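Local coordinates for 2-hydroxyisobutyryl-CoA synthetase (Aquincola tertiaricarbonis, PDB 6HDY), which belongs to the ANL superfamily of AMP-binding enzymes, which pair a large N-terminal part with a smaller C-terminal domain, at residues L100-Q104 / R133-F137; A150-I154 / W300-I304; A450-L454 / L480-Q485. One frame throughout, in Å; residues are numbered along the deposited sequence.

Interaction 1 of 3, residues L100-Q104 / R133-F137; sequences LRESQ and RPTAF. With SO4 (sulfate ion), chain D.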
ATOM      1  N   LEU A 100      14.086 -22.384   2.761  1.00 41.67           N
ATOM      2  CA  LEU A 100      12.804 -21.796   3.150  1.00 41.06           C
ATOM      3  C   LEU A 100      11.689 -22.186   2.163  1.00 47.51           C
ATOM      4  O   LEU A 100      10.583 -22.539   2.583  1.00 47.21           O
ATOM      5  CB  LEU A 100      12.962 -20.264   3.202  1.00 38.31           C
ATOM      6  CG  LEU A 100      13.334 -19.613   4.536  1.00 40.49           C
ATOM      7  CD1 LEU A 100      13.864 -20.609   5.574  1.00 41.17           C
ATOM      8  CD2 LEU A 100      14.225 -18.426   4.322  1.00 38.20           C
ATOM      9  N   ARG A 101      12.006 -22.131   0.853  1.00 45.78           N
ATOM     10  CA  ARG A 101      11.106 -22.483  -0.243  1.00 46.79           C
ATOM     11  C   ARG A 101      10.662 -23.937  -0.091  1.00 53.03           C
ATOM     12  O   ARG A 101       9.459 -24.217  -0.120  1.00 54.01           O
ATOM     13  CB  ARG A 101      11.785 -22.248  -1.611  1.00 45.09           C
ATOM     14  CG  ARG A 101      11.901 -20.782  -2.011  1.00 55.51           C
ATOM     15  CD  ARG A 101      12.676 -20.588  -3.311  1.00 63.12           C
ATOM     16  NE  ARG A 101      13.438 -19.336  -3.296  1.00 72.70           N
ATOM     17  CZ  ARG A 101      14.697 -19.213  -3.712  1.00 90.85           C
ATOM     18  NH1 ARG A 101      15.347 -20.260  -4.203  1.00 79.48           N
ATOM     19  NH2 ARG A 101      15.311 -18.037  -3.649  1.00 75.74           N
ATOM     20  N   GLU A 102      11.628 -24.852   0.114  1.00 50.68           N
ATOM     21  CA  GLU A 102      11.368 -26.293   0.282  1.00 52.63           C
ATOM     22  C   GLU A 102      10.481 -26.575   1.499  1.00 54.49           C
ATOM     23  O   GLU A 102       9.527 -27.347   1.393  1.00 55.92           O
ATOM     24  CB  GLU A 102      12.681 -27.079   0.346  1.00 55.74           C
ATOM     25  CG  GLU A 102      13.395 -27.162  -0.996  1.00 70.61           C
ATOM     26  CD  GLU A 102      14.859 -27.564  -0.982  1.00103.68           C
ATOM     27  OE1 GLU A 102      15.388 -27.920   0.100  1.00104.47           O
ATOM     28  OE2 GLU A 102      15.480 -27.523  -2.068  1.00102.74           O
ATOM     29  N   SER A 103      10.754 -25.884   2.625  1.00 48.90           N
ATOM     30  CA  SER A 103       9.985 -25.993   3.871  1.00 48.60           C
ATOM     31  C   SER A 103       8.531 -25.529   3.657  1.00 51.60           C
ATOM     32  O   SER A 103       7.606 -26.146   4.175  1.00 51.84           O
ATOM     33  CB  SER A 103      10.653 -25.180   4.975  1.00 49.32           C
ATOM     34  OG  SER A 103       9.952 -25.351   6.195  1.00 59.92           O
ATOM     35  N   GLN A 104       8.348 -24.421   2.916  1.00 46.45           N
ATOM     36  CA  GLN A 104       7.032 -23.880   2.559  1.00 45.17           C
ATOM     37  C   GLN A 104       6.269 -24.818   1.611  1.00 50.32           C
ATOM     38  O   GLN A 104       5.077 -25.056   1.837  1.00 51.31           O
ATOM     39  CB  GLN A 104       7.154 -22.467   1.997  1.00 42.76           C
ATOM     40  CG  GLN A 104       7.526 -21.476   3.091  1.00 42.66           C
ATOM     41  CD  GLN A 104       7.139 -20.061   2.796  1.00 50.87           C
ATOM     42  OE1 GLN A 104       6.611 -19.728   1.727  1.00 48.71           O
ATOM     43  NE2 GLN A 104       7.387 -19.197   3.755  1.00 43.34           N
ATOM     44  N   ARG A 133       9.842 -19.453  -7.322  1.00 69.25           N
ATOM     45  CA  ARG A 133       8.772 -19.711  -6.356  1.00 68.45           C
ATOM     46  C   ARG A 133       8.782 -18.684  -5.212  1.00 67.89           C
ATOM     47  O   ARG A 133       9.831 -18.473  -4.573  1.00 66.98           O
ATOM     48  CB  ARG A 133       8.815 -21.163  -5.830  1.00 72.18           C
ATOM     49  CG  ARG A 133       7.500 -21.943  -5.997  1.00 88.91           C
ATOM     50  CD  ARG A 133       7.165 -22.282  -7.448  1.00108.46           C
ATOM     51  NE  ARG A 133       6.014 -23.184  -7.556  1.00126.40           N
ATOM     52  CZ  ARG A 133       5.405 -23.504  -8.697  1.00146.25           C
ATOM     53  NH1 ARG A 133       4.371 -24.338  -8.693  1.00135.63           N
ATOM     54  NH2 ARG A 133       5.820 -22.989  -9.848  1.00134.74           N
ATOM     55  N   PRO A 134       7.644 -17.976  -4.972  1.00 59.94           N
ATOM     56  CA  PRO A 134       7.644 -16.959  -3.911  1.00 55.27           C
ATOM     57  C   PRO A 134       7.495 -17.557  -2.510  1.00 53.67           C
ATOM     58  O   PRO A 134       6.813 -18.563  -2.322  1.00 54.87           O
ATOM     59  CB  PRO A 134       6.460 -16.066  -4.277  1.00 55.94           C
ATOM     60  CG  PRO A 134       5.517 -16.968  -4.989  1.00 63.55           C
ATOM     61  CD  PRO A 134       6.318 -18.079  -5.621  1.00 61.71           C
ATOM     62  N   THR A 135       8.102 -16.908  -1.537  1.00 45.83           N
ATOM     63  CA  THR A 135       7.996 -17.316  -0.145  1.00 44.75           C
ATOM     64  C   THR A 135       7.034 -16.399   0.558  1.00 43.27           C
ATOM     65  O   THR A 135       7.081 -15.189   0.363  1.00 41.04           O
ATOM     66  CB  THR A 135       9.359 -17.397   0.550  1.00 52.96           C
ATOM     67  OG1 THR A 135      10.218 -16.433  -0.024  1.00 56.08           O
ATOM     68  CG2 THR A 135       9.989 -18.761   0.413  1.00 54.74           C
ATOM     69  N   ALA A 136       6.162 -16.981   1.363  1.00 38.31           N
ATOM     70  CA  ALA A 136       5.158 -16.260   2.125  1.00 36.06           C
ATOM     71  C   ALA A 136       5.660 -15.903   3.524  1.00 38.29           C
ATOM     72  O   ALA A 136       6.218 -16.743   4.231  1.00 38.33           O
ATOM     73  CB  ALA A 136       3.891 -17.104   2.223  1.00 37.90           C
ATOM     74  N   PHE A 137       5.428 -14.665   3.934  1.00 32.44           N
ATOM     75  CA  PHE A 137       5.755 -14.259   5.282  1.00 30.58           C
ATOM     76  C   PHE A 137       4.461 -14.218   6.120  1.00 36.06           C
ATOM     77  O   PHE A 137       3.496 -13.559   5.745  1.00 35.25           O
ATOM     78  CB  PHE A 137       6.526 -12.936   5.329  1.00 29.26           C
ATOM     79  CG  PHE A 137       7.772 -12.853   4.466  1.00 30.30           C
ATOM     80  CD1 PHE A 137       8.736 -13.857   4.501  1.00 33.88           C
ATOM     81  CD2 PHE A 137       8.021 -11.730   3.681  1.00 29.85           C
ATOM     82  CE1 PHE A 137       9.907 -13.756   3.735  1.00 33.63           C
ATOM     83  CE2 PHE A 137       9.161 -11.659   2.872  1.00 32.10           C
ATOM     84  CZ  PHE A 137      10.104 -12.659   2.919  1.00 31.48           C
TER
HETATM   85  S   SO4 D 503      11.647 -28.937   5.842  1.00 80.79           S
HETATM   86  O1  SO4 D 503      10.647 -28.266   6.707  1.00 76.64           O
HETATM   87  O2  SO4 D 503      10.985 -29.742   4.804  1.00 82.04           O
HETATM   88  O3  SO4 D 503      12.488 -29.805   6.691  1.00 82.52           O
HETATM   89  O4  SO4 D 503      12.527 -27.968   5.158  1.00 81.90           O
HETATM   90  O   HOH W   1       7.343 -21.081  -1.087  1.00 49.56           O

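Interaction 2 of 3, residues A150-I154 / W300-I304; sequences AHARI and WQDII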
ATOM      1  N   ALA A 150      11.644  -1.500  16.927  1.00 35.46           N
ATOM      2  CA  ALA A 150      13.016  -1.526  16.408  1.00 34.15           C
ATOM      3  C   ALA A 150      13.169  -0.430  15.384  1.00 36.50           C
ATOM      4  O   ALA A 150      14.130   0.313  15.453  1.00 35.52           O
ATOM      5  CB  ALA A 150      13.303  -2.860  15.749  1.00 33.96           C
ATOM      6  N   HIS A 151      12.198  -0.287  14.454  1.00 32.23           N
ATOM      7  CA  HIS A 151      12.310   0.720  13.389  1.00 29.84           C
ATOM      8  C   HIS A 151      12.183   2.144  13.880  1.00 33.70           C
ATOM      9  O   HIS A 151      12.907   2.977  13.363  1.00 32.75           O
ATOM     10  CB  HIS A 151      11.327   0.419  12.248  1.00 27.99           C
ATOM     11  CG  HIS A 151      11.803  -0.712  11.396  1.00 29.61           C
ATOM     12  ND1 HIS A 151      11.121  -1.094  10.294  1.00 29.82           N
ATOM     13  CD2 HIS A 151      12.907  -1.487  11.517  1.00 30.33           C
ATOM     14  CE1 HIS A 151      11.814  -2.086   9.761  1.00 28.19           C
ATOM     15  NE2 HIS A 151      12.897  -2.349  10.460  1.00 28.82           N
ATOM     16  N   ALA A 152      11.271   2.437  14.854  1.00 31.40           N
ATOM     17  CA  ALA A 152      11.125   3.785  15.452  1.00 32.14           C
ATOM     18  C   ALA A 152      12.447   4.204  16.100  1.00 38.69           C
ATOM     19  O   ALA A 152      12.855   5.357  15.973  1.00 39.49           O
ATOM     20  CB  ALA A 152      10.022   3.796  16.509  1.00 33.41           C
ATOM     21  N   ARG A 153      13.110   3.250  16.776  1.00 36.63           N
ATOM     22  CA  ARG A 153      14.391   3.417  17.453  1.00 38.61           C
ATOM     23  C   ARG A 153      15.514   3.876  16.496  1.00 42.03           C
ATOM     24  O   ARG A 153      16.192   4.873  16.759  1.00 41.68           O
ATOM     25  CB  ARG A 153      14.759   2.106  18.166  1.00 39.08           C
ATOM     26  CG  ARG A 153      16.211   1.989  18.581  1.00 35.66           C
ATOM     27  CD  ARG A 153      16.391   0.791  19.455  1.00 33.74           C
ATOM     28  NE  ARG A 153      17.800   0.534  19.731  1.00 38.99           N
ATOM     29  CZ  ARG A 153      18.278  -0.633  20.140  1.00 50.50           C
ATOM     30  NH1 ARG A 153      17.459  -1.652  20.351  1.00 39.07           N
ATOM     31  NH2 ARG A 153      19.573  -0.784  20.364  1.00 43.24           N
ATOM     32  N   ILE A 154      15.671   3.148  15.382  1.00 37.26           N
ATOM     33  CA  ILE A 154      16.670   3.387  14.343  1.00 36.03           C
ATOM     34  C   ILE A 154      16.328   4.675  13.550  1.00 38.31           C
ATOM     35  O   ILE A 154      17.235   5.386  13.153  1.00 37.14           O
ATOM     36  CB  ILE A 154      16.774   2.108  13.457  1.00 37.38           C
ATOM     37  CG1 ILE A 154      17.295   0.911  14.280  1.00 37.16           C
ATOM     38  CG2 ILE A 154      17.649   2.343  12.243  1.00 37.71           C
ATOM     39  CD1 ILE A 154      16.910  -0.450  13.739  1.00 41.35           C
ATOM     40  N   TRP A 300      23.082  -3.016  14.170  1.00 34.53           N
ATOM     41  CA  TRP A 300      22.377  -2.916  15.449  1.00 34.68           C
ATOM     42  C   TRP A 300      22.211  -4.336  16.012  1.00 38.60           C
ATOM     43  O   TRP A 300      21.156  -4.953  15.901  1.00 36.43           O
ATOM     44  CB  TRP A 300      21.047  -2.184  15.262  1.00 32.05           C
ATOM     45  CG  TRP A 300      21.192  -0.774  14.777  1.00 32.17           C
ATOM     46  CD1 TRP A 300      21.671  -0.367  13.568  1.00 33.96           C
ATOM     47  CD2 TRP A 300      20.760   0.416  15.458  1.00 32.60           C
ATOM     48  NE1 TRP A 300      21.617   1.003  13.472  1.00 33.84           N
ATOM     49  CE2 TRP A 300      21.047   1.512  14.609  1.00 36.26           C
ATOM     50  CE3 TRP A 300      20.145   0.663  16.704  1.00 34.03           C
ATOM     51  CZ2 TRP A 300      20.745   2.842  14.966  1.00 35.77           C
ATOM     52  CZ3 TRP A 300      19.857   1.975  17.058  1.00 35.26           C
ATOM     53  CH2 TRP A 300      20.151   3.047  16.197  1.00 35.22           C
ATOM     54  N   GLN A 301      23.324  -4.845  16.585  1.00 37.28           N
ATOM     55  CA  GLN A 301      23.560  -6.204  17.067  1.00 37.29           C
ATOM     56  C   GLN A 301      22.555  -6.769  18.074  1.00 40.94           C
ATOM     57  O   GLN A 301      22.328  -7.983  18.067  1.00 39.19           O
ATOM     58  CB  GLN A 301      24.985  -6.316  17.629  1.00 39.44           C
ATOM     59  CG  GLN A 301      26.092  -6.186  16.566  1.00 42.52           C
ATOM     60  CD  GLN A 301      26.041  -7.238  15.474  1.00 52.43           C
ATOM     61  OE1 GLN A 301      25.183  -7.214  14.578  1.00 45.38           O
ATOM     62  NE2 GLN A 301      26.997  -8.149  15.483  1.00 38.60           N
ATOM     63  N   ASP A 302      21.997  -5.925  18.961  1.00 39.19           N
ATOM     64  CA  ASP A 302      21.011  -6.351  19.966  1.00 40.08           C
ATOM     65  C   ASP A 302      19.582  -6.454  19.404  1.00 43.36           C
ATOM     66  O   ASP A 302      18.656  -6.851  20.138  1.00 45.25           O
ATOM     67  CB  ASP A 302      21.067  -5.464  21.217  1.00 42.86           C
ATOM     68  CG  ASP A 302      20.967  -3.998  20.889  1.00 48.40           C
ATOM     69  OD1 ASP A 302      21.983  -3.424  20.437  1.00 46.29           O
ATOM     70  OD2 ASP A 302      19.864  -3.432  21.041  1.00 54.65           O
ATOM     71  N   ILE A 303      19.394  -6.090  18.118  1.00 36.60           N
ATOM     72  CA  ILE A 303      18.108  -6.224  17.420  1.00 35.36           C
ATOM     73  C   ILE A 303      18.167  -7.530  16.586  1.00 37.92           C
ATOM     74  O   ILE A 303      17.326  -8.398  16.756  1.00 38.67           O
ATOM     75  CB  ILE A 303      17.726  -4.957  16.579  1.00 37.34           C
ATOM     76  CG1 ILE A 303      17.475  -3.729  17.506  1.00 38.33           C
ATOM     77  CG2 ILE A 303      16.482  -5.258  15.690  1.00 36.31           C
ATOM     78  CD1 ILE A 303      17.265  -2.360  16.835  1.00 36.01           C
ATOM     79  N   ILE A 304      19.198  -7.665  15.730  1.00 34.47           N
ATOM     80  CA  ILE A 304      19.526  -8.828  14.901  1.00 33.77           C
ATOM     81  C   ILE A 304      21.051  -8.953  14.947  1.00 37.97           C
ATOM     82  O   ILE A 304      21.758  -7.964  14.751  1.00 37.49           O
ATOM     83  CB  ILE A 304      18.987  -8.701  13.428  1.00 34.68           C
ATOM     84  CG1 ILE A 304      17.465  -8.943  13.374  1.00 34.07           C
ATOM     85  CG2 ILE A 304      19.761  -9.602  12.397  1.00 31.90           C
ATOM     86  CD1 ILE A 304      16.804  -8.479  12.097  1.00 35.84           C
TER

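Interaction 3 of 3, residues A450-L454 / L480-Q485; sequences AKVEL and LNQQLQ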
ATOM      1  N   ALA A 450      35.914  -1.380 -22.165  1.00 59.54           N
ATOM      2  CA  ALA A 450      34.503  -1.059 -22.094  1.00 56.30           C
ATOM      3  C   ALA A 450      34.016  -0.393 -23.373  1.00 59.46           C
ATOM      4  O   ALA A 450      34.461   0.706 -23.700  1.00 61.08           O
ATOM      5  CB  ALA A 450      34.223  -0.178 -20.888  1.00 56.25           C
ATOM      6  N   LYS A 451      33.144  -1.087 -24.120  1.00 52.98           N
ATOM      7  CA  LYS A 451      32.492  -0.574 -25.320  1.00 51.34           C
ATOM      8  C   LYS A 451      31.205   0.160 -24.871  1.00 51.84           C
ATOM      9  O   LYS A 451      30.379  -0.426 -24.164  1.00 50.85           O
ATOM     10  CB  LYS A 451      32.141  -1.711 -26.281  1.00 53.84           C
ATOM     11  CG  LYS A 451      33.276  -2.117 -27.204  1.00 67.90           C
ATOM     12  CD  LYS A 451      32.834  -3.211 -28.173  1.00 76.45           C
ATOM     13  CE  LYS A 451      33.833  -3.419 -29.292  1.00 87.90           C
ATOM     14  NZ  LYS A 451      33.449  -4.558 -30.160  1.00 90.77           N
ATOM     15  N   VAL A 452      31.059   1.444 -25.254  1.00 46.30           N
ATOM     16  CA  VAL A 452      29.902   2.271 -24.917  1.00 43.88           C
ATOM     17  C   VAL A 452      29.074   2.595 -26.161  1.00 49.01           C
ATOM     18  O   VAL A 452      29.602   3.096 -27.144  1.00 49.61           O
ATOM     19  CB  VAL A 452      30.289   3.570 -24.148  1.00 47.59           C
ATOM     20  CG1 VAL A 452      29.052   4.408 -23.793  1.00 46.10           C
ATOM     21  CG2 VAL A 452      31.102   3.268 -22.892  1.00 47.69           C
ATOM     22  N   GLU A 453      27.776   2.330 -26.101  1.00 45.94           N
ATOM     23  CA  GLU A 453      26.827   2.736 -27.130  1.00 46.61           C
ATOM     24  C   GLU A 453      25.963   3.815 -26.447  1.00 49.13           C
ATOM     25  O   GLU A 453      25.463   3.570 -25.345  1.00 46.84           O
ATOM     26  CB  GLU A 453      25.931   1.561 -27.581  1.00 48.19           C
ATOM     27  CG  GLU A 453      25.000   1.942 -28.730  1.00 60.75           C
ATOM     28  CD  GLU A 453      23.697   1.176 -28.880  1.00 79.93           C
ATOM     29  OE1 GLU A 453      23.016   1.369 -29.914  1.00 89.30           O
ATOM     30  OE2 GLU A 453      23.339   0.406 -27.963  1.00 59.30           O
ATOM     31  N   LEU A 454      25.825   5.006 -27.062  1.00 45.91           N
ATOM     32  CA  LEU A 454      24.960   6.030 -26.475  1.00 45.50           C
ATOM     33  C   LEU A 454      23.540   5.800 -26.940  1.00 49.44           C
ATOM     34  O   LEU A 454      23.311   5.441 -28.105  1.00 51.22           O
ATOM     35  CB  LEU A 454      25.355   7.472 -26.866  1.00 47.29           C
ATOM     36  CG  LEU A 454      26.652   8.069 -26.320  1.00 51.81           C
ATOM     37  CD1 LEU A 454      26.853   9.465 -26.864  1.00 53.09           C
ATOM     38  CD2 LEU A 454      26.675   8.083 -24.796  1.00 51.51           C
ATOM     39  N   LEU A 480      24.611  -6.732 -29.909  1.00 50.46           N
ATOM     40  CA  LEU A 480      25.223  -5.465 -29.519  1.00 47.93           C
ATOM     41  C   LEU A 480      26.708  -5.402 -29.904  1.00 53.72           C
ATOM     42  O   LEU A 480      27.117  -4.416 -30.519  1.00 52.85           O
ATOM     43  CB  LEU A 480      24.984  -5.135 -28.037  1.00 44.63           C
ATOM     44  CG  LEU A 480      25.509  -3.772 -27.517  1.00 46.57           C
ATOM     45  CD1 LEU A 480      24.993  -2.583 -28.358  1.00 46.58           C
ATOM     46  CD2 LEU A 480      25.153  -3.581 -26.077  1.00 45.03           C
ATOM     47  N   ASN A 481      27.492  -6.454 -29.572  1.00 51.90           N
ATOM     48  CA  ASN A 481      28.919  -6.539 -29.897  1.00 53.34           C
ATOM     49  C   ASN A 481      29.153  -6.395 -31.408  1.00 58.75           C
ATOM     50  O   ASN A 481      29.945  -5.549 -31.821  1.00 57.96           O
ATOM     51  CB  ASN A 481      29.542  -7.831 -29.350  1.00 57.77           C
ATOM     52  CG  ASN A 481      30.982  -7.667 -28.909  1.00 85.70           C
ATOM     53  OD1 ASN A 481      31.544  -6.559 -28.876  1.00 79.85           O
ATOM     54  ND2 ASN A 481      31.610  -8.769 -28.540  1.00 79.19           N
ATOM     55  N   GLN A 482      28.407  -7.184 -32.220  1.00 57.06           N
ATOM     56  CA  GLN A 482      28.405  -7.182 -33.680  1.00 58.60           C
ATOM     57  C   GLN A 482      28.019  -5.793 -34.244  1.00 63.66           C
ATOM     58  O   GLN A 482      28.621  -5.358 -35.227  1.00 65.68           O
ATOM     59  CB  GLN A 482      27.425  -8.244 -34.188  1.00 61.97           C
ATOM     60  CG  GLN A 482      27.935  -9.691 -34.105  1.00 77.24           C
ATOM     61  CD  GLN A 482      26.824 -10.720 -34.066  1.00 82.36           C
ATOM     62  OE1 GLN A 482      25.710 -10.491 -34.535  1.00 68.59           O
ATOM     63  NE2 GLN A 482      27.108 -11.891 -33.512  1.00 79.79           N
ATOM     64  N   GLN A 483      27.016  -5.110 -33.631  1.00 57.94           N
ATOM     65  CA  GLN A 483      26.573  -3.772 -34.036  1.00 57.75           C
ATOM     66  C   GLN A 483      27.684  -2.739 -33.723  1.00 61.38           C
ATOM     67  O   GLN A 483      27.945  -1.861 -34.547  1.00 60.61           O
ATOM     68  CB  GLN A 483      25.262  -3.388 -33.310  1.00 57.15           C
ATOM     69  CG  GLN A 483      24.681  -2.024 -33.728  1.00 73.05           C
ATOM     70  CD  GLN A 483      23.794  -1.370 -32.684  1.00 96.99           C
ATOM     71  OE1 GLN A 483      23.799  -1.719 -31.494  1.00 92.38           O
ATOM     72  NE2 GLN A 483      23.039  -0.364 -33.105  1.00 89.86           N
ATOM     73  N   LEU A 484      28.324  -2.865 -32.528  1.00 58.20           N
ATOM     74  CA  LEU A 484      29.421  -2.029 -32.029  1.00 57.87           C
ATOM     75  C   LEU A 484      30.723  -2.275 -32.781  1.00 64.92           C
ATOM     76  O   LEU A 484      31.593  -1.409 -32.772  1.00 65.82           O
ATOM     77  CB  LEU A 484      29.649  -2.241 -30.524  1.00 56.12           C
ATOM     78  CG  LEU A 484      28.745  -1.469 -29.558  1.00 58.54           C
ATOM     79  CD1 LEU A 484      28.821  -2.064 -28.169  1.00 57.02           C
ATOM     80  CD2 LEU A 484      29.119   0.012 -29.494  1.00 60.24           C
ATOM     81  N   GLN A 485      30.866  -3.450 -33.419  1.00 62.78           N
ATOM     82  CA  GLN A 485      32.033  -3.779 -34.227  1.00 64.84           C
ATOM     83  C   GLN A 485      31.870  -3.122 -35.607  1.00 71.92           C
ATOM     84  O   GLN A 485      32.863  -2.695 -36.203  1.00 73.98           O
ATOM     85  CB  GLN A 485      32.192  -5.298 -34.367  1.00 67.77           C
ATOM     86  CG  GLN A 485      32.898  -5.969 -33.196  1.00 66.86           C
ATOM     87  CD  GLN A 485      32.798  -7.475 -33.285  1.00 75.67           C
ATOM     88  OE1 GLN A 485      31.771  -8.073 -32.972  1.00 66.53           O
ATOM     89  NE2 GLN A 485      33.854  -8.124 -33.740  1.00 71.75           N
TER

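Interaction 1 of 3, residues L100-Q104 / R133-F137
Gln-104 turns CG anti to its own carbonyl carbon (chi1 -71°) and runs extended from there, which carries its amide away from helix 97-106 and up against Ala-136. The amide then pairs with both polar groups of that residue's backbone. Ala-136 N donates to Gln-104 OE1 at 2.8 Å, a nearly straight bond (168° at the hydrogen) that lies in the carbonyl plane of the side chain and uses a lone pair. Gln-104 NE2 answers by donating to Ala-136 O, also at 2.8 Å and onto a lone pair in that carbonyl's plane, though this bond is more bent at 149° and the acceptor sits a little out of the amide's own plane. Two bonds to one residue fix the rotation of the amide. A water donates to Gln-104 OE1 at 3.2 Å and to Pro-134 O at 2.9 Å, bridging Gln-104 to the backbone of Pro-134.

Beside the amide, Thr-135 sends its methyl toward the helix, where CG2 meets Arg-101 CG at 3.7 Å. The arginine chain bends farther out past the backbone carbonyl of Arg-133 without a hydrogen bond. Ser-103 faces elsewhere, its OG donating to sulfate O1 at 3.0 Å.

Residues 133-137 lead into strand 136-140, hairpin partner of strand 121-126. The turn between them, 127-135, partly unmodelled, is consistent with the P-loop-like signature loop of AMP-binding enzymes. Gln-335 NE2 also bonds to Ala-136 O, and in the second subunit Trp-209 packs on Pro-134 and Met-213 on Ala-136. The chemistry is thus that of a side-chain amide standing in for a neighbouring strand: it satisfies the N-H and shares the C=O of Ala-136, tying the helix to the start of the strand without any charge.

Interaction 2 of 3, residues A150-I154 / W300-I304
Ile-154 lays its CG1 squarely over the six-membered ring of Trp-300, 3.6 Å from the centroid and only 8° off the ring normal, a textbook CH-pi contact. Beyond it Ile-154 continues to CD1, which meets CD1 of Ile-303 tip to tip at 3.7 Å. The other branch of Ile-303 closes this apolar centre one helical turn back, with CG2 lying 4.0 Å from Ala-150 CB.

Moving outward, Arg-153 extends with CG anti to the backbone N (chi1 164°) and slides past both Trp-300 and Ile-303. Its NE lies at the edge of the indole, 3.7 Å from Trp-300 CZ3, while CD1 of Ile-303 sits over one face of the guanidinium, offset toward the rim. The group therefore reaches its acid along an apolar wall.

At the polar edge Arg-153 grips Asp-302 end-on, but both nitrogens go to a single oxygen. Arg-153 NH2 meets Asp-302 OD2 at 2.7 Å on the syn lone pair, and Arg-153 NH1 takes the same OD2 at 3.1 Å, nearly along its C-O axis. Guanidinium and carboxylate are almost coplanar, 23° apart. Arg-38 forms a second salt bridge to OD2, Glu-39 pairs with Arg-153 NE, and Tyr-359 OH is hydrogen-bonded to Asp-302 OD1.

Helix 141-157 is thereby joined to the loop between strands 297-299 and 304-310, with helix 36-40 contributing charges from outside the pair. Since every touching residue is buried, the electrostatic attraction is probably little screened, and the neighbouring charges may repay part of the cost of burying the pair.

Interaction 3 of 3, residues A450-L454 / L480-Q485
Leu-480 begins the contact by putting CD1 3.4 Å from Glu-453 OE2, an apolar touch on a carboxylate whose main partner is Arg-416, through a salt bridge to that same oxygen. With CG anti to the backbone N (chi1 -176°) and the chain extended, Glu-453 carries its carboxylate out to this leucine and to Gln-483. One residue on, Asn-481 swings its amide to the other flank of the helix, where OD1 accepts from Lys-451 NZ at 3.0 Å; the ammonium stands 30° out of the carbonyl plane, and the extended lysine chain crosses the asparagine at about a right angle. Strand 450-454 edges the mixed sheet of the C-terminal domain, and residues 480-485 of helix 474-486 run at 83° to it. Alternation along the strand sends Lys-451 and Glu-453 to this helix, whereas Val-452 turns to helix 428-446 on the opposite face. Gln-483 crosses Glu-453 at about a right angle; its NE2, 3.6 Å from Glu-453 OE1, makes no hydrogen bond there. Leu-484 fills the middle: its CD1 rests 3.8 Å from Lys-451 CB and its CD2 4.0 Å from Glu-453 CB, a branch for each of the two side chains, and Leu-414 of the adjoining strand packs on it too.

Interaction 2 is the core contact, every touching residue buried; interactions 1 and 3 are only partly buried. The first two lie in the large AMP-binding part, and strand 136-140 runs directly into helix 141-157, so consecutive elements supply one side of each, although their nearest atoms stay about 12 Å apart. Interaction 3 belongs to the C-terminal part, its centre about 47 Å from that of interaction 2 and on the opposite side of the chain's centre. The chemistry follows place: a neutral amide bonded to backbone near the second subunit; in the interior, a salt bridge beside isoleucine and tryptophan packing with a CH-pi contact; and, at a sheet edge, a leucine flanked by long charged side chains, with one lysine-to-asparagine hydrogen bond.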